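Local coordinates for protein RAP1B (Serratia marcescens, PDB 4AX2) that probably serves as a self-resistance (immunity) protein, shielding the bacterium from an amidase toxin delivered by its own type VI secretion system, at residues L46-D51 and K81-I86; L42-A47 and A66-M71. All blocks are in the same frame, centred on the assembly; numbering follows the deposited sequence. Where two conformers were deposited one is given.

Interaction 1 of 2, residues L46-D51 and K81-I86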
loop_
_atom_site.group_PDB
_atom_site.type_symbol
_atom_site.label_atom_id
_atom_site.label_comp_id
_atom_site.label_asym_id
_atom_site.label_seq_id
_atom_site.Cartn_x
_atom_site.Cartn_y
_atom_site.Cartn_z
ATOM N N LEU A 46 4.129 0.237 -7.434
ATOM C CA LEU A 46 2.938 0.836 -8.030
ATOM C C LEU A 46 3.300 1.708 -9.235
ATOM O O LEU A 46 2.620 1.657 -10.247
ATOM C CB LEU A 46 2.166 1.645 -6.988
ATOM C CG LEU A 46 1.557 0.813 -5.857
ATOM C CD1 LEU A 46 1.003 1.701 -4.729
ATOM C CD2 LEU A 46 0.463 -0.086 -6.425
ATOM N N ALA A 47 4.375 2.491 -9.120
ATOM C CA ALA A 47 4.897 3.268 -10.270
ATOM C C ALA A 47 5.238 2.388 -11.466
ATOM O O ALA A 47 4.945 2.746 -12.619
ATOM C CB ALA A 47 6.119 4.078 -9.855
ATOM N N GLN A 48 5.845 1.231 -11.209
ATOM C CA GLN A 48 6.313 0.350 -12.287
ATOM C C GLN A 48 5.207 -0.439 -12.962
ATOM O O GLN A 48 5.312 -0.760 -14.142
ATOM C CB GLN A 48 7.419 -0.591 -11.782
ATOM C CG GLN A 48 8.693 0.152 -11.422
ATOM C CD GLN A 48 9.790 -0.754 -10.900
ATOM O OE1 GLN A 48 9.690 -1.979 -11.004
ATOM N NE2 GLN A 48 10.863 -0.154 -10.356
ATOM N N VAL A 49 4.125 -0.713 -12.251
ATOM C CA VAL A 49 3.015 -1.491 -12.827
ATOM C C VAL A 49 1.932 -0.642 -13.470
ATOM O O VAL A 49 0.949 -1.182 -13.997
ATOM C CB VAL A 49 2.395 -2.461 -11.806
ATOM C CG1 VAL A 49 3.457 -3.415 -11.281
ATOM C CG2 VAL A 49 1.692 -1.698 -10.686
ATOM N N SER A 50 2.100 0.675 -13.428
ATOM C CA SER A 50 1.152 1.592 -14.027
ATOM C C SER A 50 1.865 2.201 -15.236
ATOM O O SER A 50 3.003 1.842 -15.537
ATOM C CB SER A 50 0.673 2.643 -13.004
ATOM O OG SER A 50 1.741 3.250 -12.319
ATOM N N ASP A 51 1.214 3.103 -15.930
ATOM C CA ASP A 51 1.764 3.603 -17.218
ATOM C C ASP A 51 2.910 4.560 -16.911
ATOM O O ASP A 51 2.647 5.609 -16.332
ATOM C CB ASP A 51 0.676 4.374 -17.976
ATOM C CG ASP A 51 0.024 3.578 -19.083
ATOM O OD1 ASP A 51 -0.749 2.637 -18.791
ATOM O OD2 ASP A 51 0.247 3.943 -20.259
ATOM N N LYS A 81 18.858 -3.503 -4.946
ATOM C CA LYS A 81 18.379 -4.612 -4.125
ATOM C C LYS A 81 16.843 -4.561 -4.026
ATOM O O LYS A 81 16.173 -5.576 -4.258
ATOM C CB LYS A 81 19.045 -4.619 -2.743
ATOM C CG LYS A 81 20.458 -5.194 -2.762
ATOM C CD LYS A 81 21.006 -5.475 -1.369
ATOM C CE LYS A 81 22.332 -6.233 -1.407
ATOM N NZ LYS A 81 22.175 -7.697 -1.690
ATOM N N ILE A 82 16.293 -3.385 -3.716
ATOM C CA ILE A 82 14.825 -3.183 -3.720
ATOM C C ILE A 82 14.220 -3.458 -5.092
ATOM O O ILE A 82 13.208 -4.114 -5.210
ATOM C CB ILE A 82 14.457 -1.753 -3.273
ATOM C CG1 ILE A 82 14.686 -1.596 -1.767
ATOM C CG2 ILE A 82 13.000 -1.402 -3.615
ATOM C CD1 ILE A 82 13.734 -2.444 -0.919
ATOM N N ASN A 83 14.871 -2.966 -6.146
ATOM C CA ASN A 83 14.311 -3.089 -7.479
ATOM C C ASN A 83 14.315 -4.520 -7.973
ATOM O O ASN A 83 13.356 -4.951 -8.569
ATOM C CB ASN A 83 14.988 -2.133 -8.460
ATOM C CG ASN A 83 14.534 -0.705 -8.264
ATOM O OD1 ASN A 83 13.862 -0.384 -7.282
ATOM N ND2 ASN A 83 14.903 0.168 -9.198
ATOM N N VAL A 84 15.389 -5.261 -7.709
ATOM C CA VAL A 84 15.396 -6.693 -8.026
ATOM C C VAL A 84 14.226 -7.425 -7.302
ATOM O O VAL A 84 13.518 -8.228 -7.910
ATOM C CB VAL A 84 16.748 -7.346 -7.695
ATOM C CG1 VAL A 84 16.635 -8.860 -7.751
ATOM C CG2 VAL A 84 17.851 -6.872 -8.666
ATOM N N LEU A 85 14.031 -7.134 -6.024
ATOM C CA LEU A 85 12.916 -7.750 -5.274
ATOM C C LEU A 85 11.551 -7.378 -5.868
ATOM O O LEU A 85 10.715 -8.257 -6.096
ATOM C CB LEU A 85 13.010 -7.418 -3.789
ATOM C CG LEU A 85 11.981 -8.139 -2.910
ATOM C CD1 LEU A 85 12.128 -9.654 -3.038
ATOM C CD2 LEU A 85 12.137 -7.651 -1.478
ATOM N N ILE A 86 11.350 -6.101 -6.208
ATOM C CA ILE A 86 10.112 -5.676 -6.877
ATOM C C ILE A 86 9.903 -6.514 -8.133
ATOM O O ILE A 86 8.804 -7.004 -8.399
ATOM C CB ILE A 86 10.133 -4.171 -7.251
ATOM C CG1 ILE A 86 10.069 -3.295 -5.987
ATOM C CG2 ILE A 86 8.997 -3.840 -8.225
ATOM C CD1 ILE A 86 10.405 -1.821 -6.207
HETATM O O HOH W 1 12.203 -2.782 -9.908
#
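The carboxamide of Q48 meets I86 through its oxygen: the methyl CG2 of I86 lies above the amide plane but beyond OE1, so it touches the oxygen end and not the middle of the face, with Q48 OE1 3.4 Å from I86 CG2. Beyond the nitrogen end lies the other amide, that of N83, and Q48 NE2 comes no closer than 4.2 Å to N83 ND2. This is a helix–helix contact in an all-helical fold, made between the C-terminal part of helix 33-49 and the middle of helix 75-89. The backbones stay well apart, with Q48 CA 8.9 Å from I86 CA, and the long glutamine spans most of the gap. Its chain is extended beyond CG (chi2 179°), which carries the amide across to the isoleucine.

A water links the two helices on the polar side. It lies 2.9 Å from Q48 OE1 and 2.8 Å from the backbone N83 O and can donate to either, although it has more acceptors around it than protons to give. Q48 OE1 also accepts a hydrogen bond from K90 NZ, so the oxygen has a charged partner as well as the methyl against it. N83 OD1 is taken by R44 of helix 33-49, while I86 packs further onto L114 of helix 107-116.

Just past Q48, V49 and S50 pack on F56 of the second subunit. The serine is tied back to the helix by S50 OG, which donates to L46 O over 2.8 Å, tilted 20° from the carbonyl plane.

Interaction 2 of 2, residues L42-A47 and A66-M71; sequences LSRCLA and AMREWM
R44 and R68 reach toward each other from neighbouring helical segments, their side chains crossing at about a right angle and their guanidinium planes turned 64° apart. R68 NH1 comes up at the edge of the R44 guanidinium, near its plane, and R44 NH2 is 3.9 Å from R68 NH1. The planes are thus not stacked, and two like charges face each other at short range. Neither arginine starts out aimed squarely at the other segment. R44 has CG anti to the backbone N (chi1 -174°) and then bends at chi3, which brings its head across toward R68; R68 is bent at chi3 as well. R44 NH2 is hydrogen-bonded to N65 OD1 and R44 NH1 to N83 OD1, with D79 a long, weak ion pair besides. The amides fix the position of the guanidinium, and D79 may offset a little of the like-charge repulsion.

Alongside the arginines, the buried side of the contact is formed by S43 and M67, whose side chains both set out toward the other segment. Their approach is loose, with S43 OG 4.5 Å from M67 CE. The serine hydroxyl is engaged within its own helix, hydrogen-bonded to E39 O one turn earlier, so the methionine methyl meets a polar atom that already has a partner.

Within this all-helical fold the contact joins helix 33-49 to the chain at the end of helix 55-67. L112 of the second subunit packs on both S43 and M67, placing this layer at the dimer interface, while the disulfide from C45 to C111 fastens helix 33-49 to helix 107-116.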
loop_
_atom_site.group_PDB
_atom_site.type_symbol
_atom_site.label_atom_id
_atom_site.label_comp_id
_atom_site.label_asym_id
_atom_site.label_seq_id
_atom_site.Cartn_x
_atom_site.Cartn_y
_atom_site.Cartn_z
ATOM N N LEU A 42 6.693 -0.393 -1.962
ATOM C CA LEU A 42 5.297 -0.413 -2.435
ATOM C C LEU A 42 5.050 0.697 -3.469
ATOM O O LEU A 42 4.519 0.446 -4.554
ATOM C CB LEU A 42 4.364 -0.259 -1.226
ATOM C CG LEU A 42 2.861 -0.142 -1.531
ATOM C CD1 LEU A 42 2.365 -1.282 -2.422
ATOM C CD2 LEU A 42 2.068 -0.086 -0.243
ATOM N N SER A 43 5.442 1.925 -3.131
ATOM C CA SER A 43 5.206 3.065 -4.011
ATOM C C SER A 43 5.889 2.869 -5.363
ATOM O O SER A 43 5.306 3.128 -6.406
ATOM C CB SER A 43 5.687 4.378 -3.360
ATOM O OG SER A 43 5.028 4.629 -2.132
ATOM N N ARG A 44 7.128 2.401 -5.346
ATOM C CA ARG A 44 7.841 2.154 -6.602
ATOM C C ARG A 44 7.265 0.983 -7.394
ATOM O O ARG A 44 7.190 1.036 -8.603
ATOM C CB ARG A 44 9.338 1.966 -6.344
ATOM C CG ARG A 44 10.131 1.850 -7.637
ATOM C CD ARG A 44 11.617 1.872 -7.404
ATOM N NE ARG A 44 12.070 3.139 -6.846
ATOM C CZ ARG A 44 13.187 3.285 -6.142
ATOM N NH1 ARG A 44 13.991 2.241 -5.904
ATOM N NH2 ARG A 44 13.520 4.489 -5.703
ATOM N N CYS A 45 6.803 -0.060 -6.710
ATOM C CA CYS A 45 6.122 -1.158 -7.385
ATOM C C CYS A 45 4.902 -0.600 -8.123
ATOM O O CYS A 45 4.689 -0.890 -9.306
ATOM C CB CYS A 45 5.713 -2.230 -6.366
ATOM S SG CYS A 45 5.014 -3.727 -7.068
ATOM N N LEU A 46 4.129 0.237 -7.434
ATOM C CA LEU A 46 2.938 0.836 -8.030
ATOM C C LEU A 46 3.300 1.708 -9.235
ATOM O O LEU A 46 2.620 1.657 -10.247
ATOM C CB LEU A 46 2.166 1.645 -6.988
ATOM C CG LEU A 46 1.557 0.813 -5.857
ATOM C CD1 LEU A 46 1.003 1.701 -4.729
ATOM C CD2 LEU A 46 0.463 -0.086 -6.425
ATOM N N ALA A 47 4.375 2.491 -9.120
ATOM C CA ALA A 47 4.897 3.268 -10.270
ATOM C C ALA A 47 5.238 2.388 -11.466
ATOM O O ALA A 47 4.945 2.746 -12.619
ATOM C CB ALA A 47 6.119 4.078 -9.855
ATOM N N ALA A 66 10.961 10.194 -2.532
ATOM C CA ALA A 66 10.897 11.137 -1.421
ATOM C C ALA A 66 11.062 10.438 -0.069
ATOM O O ALA A 66 11.496 11.069 0.898
ATOM C CB ALA A 66 9.574 11.927 -1.469
ATOM N N MET A 67 10.738 9.151 -0.001
ATOM C CA MET A 67 10.866 8.391 1.254
ATOM C C MET A 67 12.305 8.369 1.751
ATOM O O MET A 67 12.549 8.284 2.955
ATOM C CB MET A 67 10.404 6.925 1.116
ATOM C CG MET A 67 8.926 6.701 0.781
ATOM S SD MET A 67 7.882 7.338 2.093
ATOM C CE MET A 67 6.239 7.081 1.382
ATOM N N ARG A 68 13.257 8.365 0.823
ATOM C CA ARG A 68 14.654 8.233 1.209
ATOM C C ARG A 68 15.123 9.382 2.115
ATOM O O ARG A 68 16.068 9.209 2.875
ATOM C CB ARG A 68 15.535 8.147 -0.027
ATOM C CG ARG A 68 15.197 6.956 -0.926
ATOM C CD ARG A 68 16.055 6.916 -2.167
ATOM N NE ARG A 68 15.955 8.153 -2.940
ATOM C CZ ARG A 68 16.076 8.230 -4.259
ATOM N NH1 ARG A 68 16.300 7.140 -4.980
ATOM N NH2 ARG A 68 15.980 9.405 -4.858
ATOM N N GLU A 69 14.470 10.543 2.044
ATOM C CA GLU A 69 14.861 11.679 2.887
ATOM C C GLU A 69 14.638 11.366 4.379
ATOM O O GLU A 69 15.297 11.953 5.224
ATOM C CB GLU A 69 14.111 12.962 2.475
ATOM C CG GLU A 69 14.537 14.206 3.250
ATOM C CD GLU A 69 14.066 15.535 2.659
ATOM O OE1 GLU A 69 13.182 15.538 1.779
ATOM O OE2 GLU A 69 14.579 16.599 3.095
ATOM N N TRP A 70 13.753 10.417 4.693
ATOM C CA TRP A 70 13.298 10.226 6.073
ATOM C C TRP A 70 13.838 8.986 6.723
ATOM O O TRP A 70 13.323 8.552 7.758
ATOM C CB TRP A 70 11.765 10.277 6.125
ATOM C CG TRP A 70 11.291 11.462 5.329
ATOM C CD1 TRP A 70 10.581 11.467 4.127
ATOM C CD2 TRP A 70 11.597 12.865 5.605
ATOM N NE1 TRP A 70 10.383 12.752 3.688
ATOM C CE2 TRP A 70 10.988 13.640 4.527
ATOM C CE3 TRP A 70 12.271 13.535 6.620
ATOM C CZ2 TRP A 70 11.061 15.021 4.491
ATOM C CZ3 TRP A 70 12.350 14.935 6.569
ATOM C CH2 TRP A 70 11.760 15.657 5.527
ATOM N N MET A 71 14.889 8.424 6.136
ATOM C CA MET A 71 15.568 7.257 6.696
ATOM C C MET A 71 17.034 7.190 6.293
ATOM O O MET A 71 17.400 7.619 5.198
ATOM C CB MET A 71 14.870 5.978 6.205
ATOM C CG MET A 71 14.692 5.924 4.694
ATOM S SD MET A 71 14.206 4.252 4.212
ATOM C CE MET A 71 13.849 4.538 2.467
#

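How the interactions relate
Both contacts start from helix 33-49 and share L46 and A47, with centres about 10 Å apart. Interaction 2 uses the end of helix 55-67 and interaction 1 the next helix in the chain, 75-89, so helix 33-49 lies against two successive helices. The sites also touch directly: I86 CD1 packs 3.9 Å from R44 CB, and I86 CG2 4.0 Å from C45 CA. R44 joins them, its stem packing on I86 and its head probably hydrogen-bonded through NH1 to N83 OD1, while NH2 faces R68. Both belong to the type VI amidase immunity protein region and border the second subunit, making helix 33-49 common to helical packing and dimer interface.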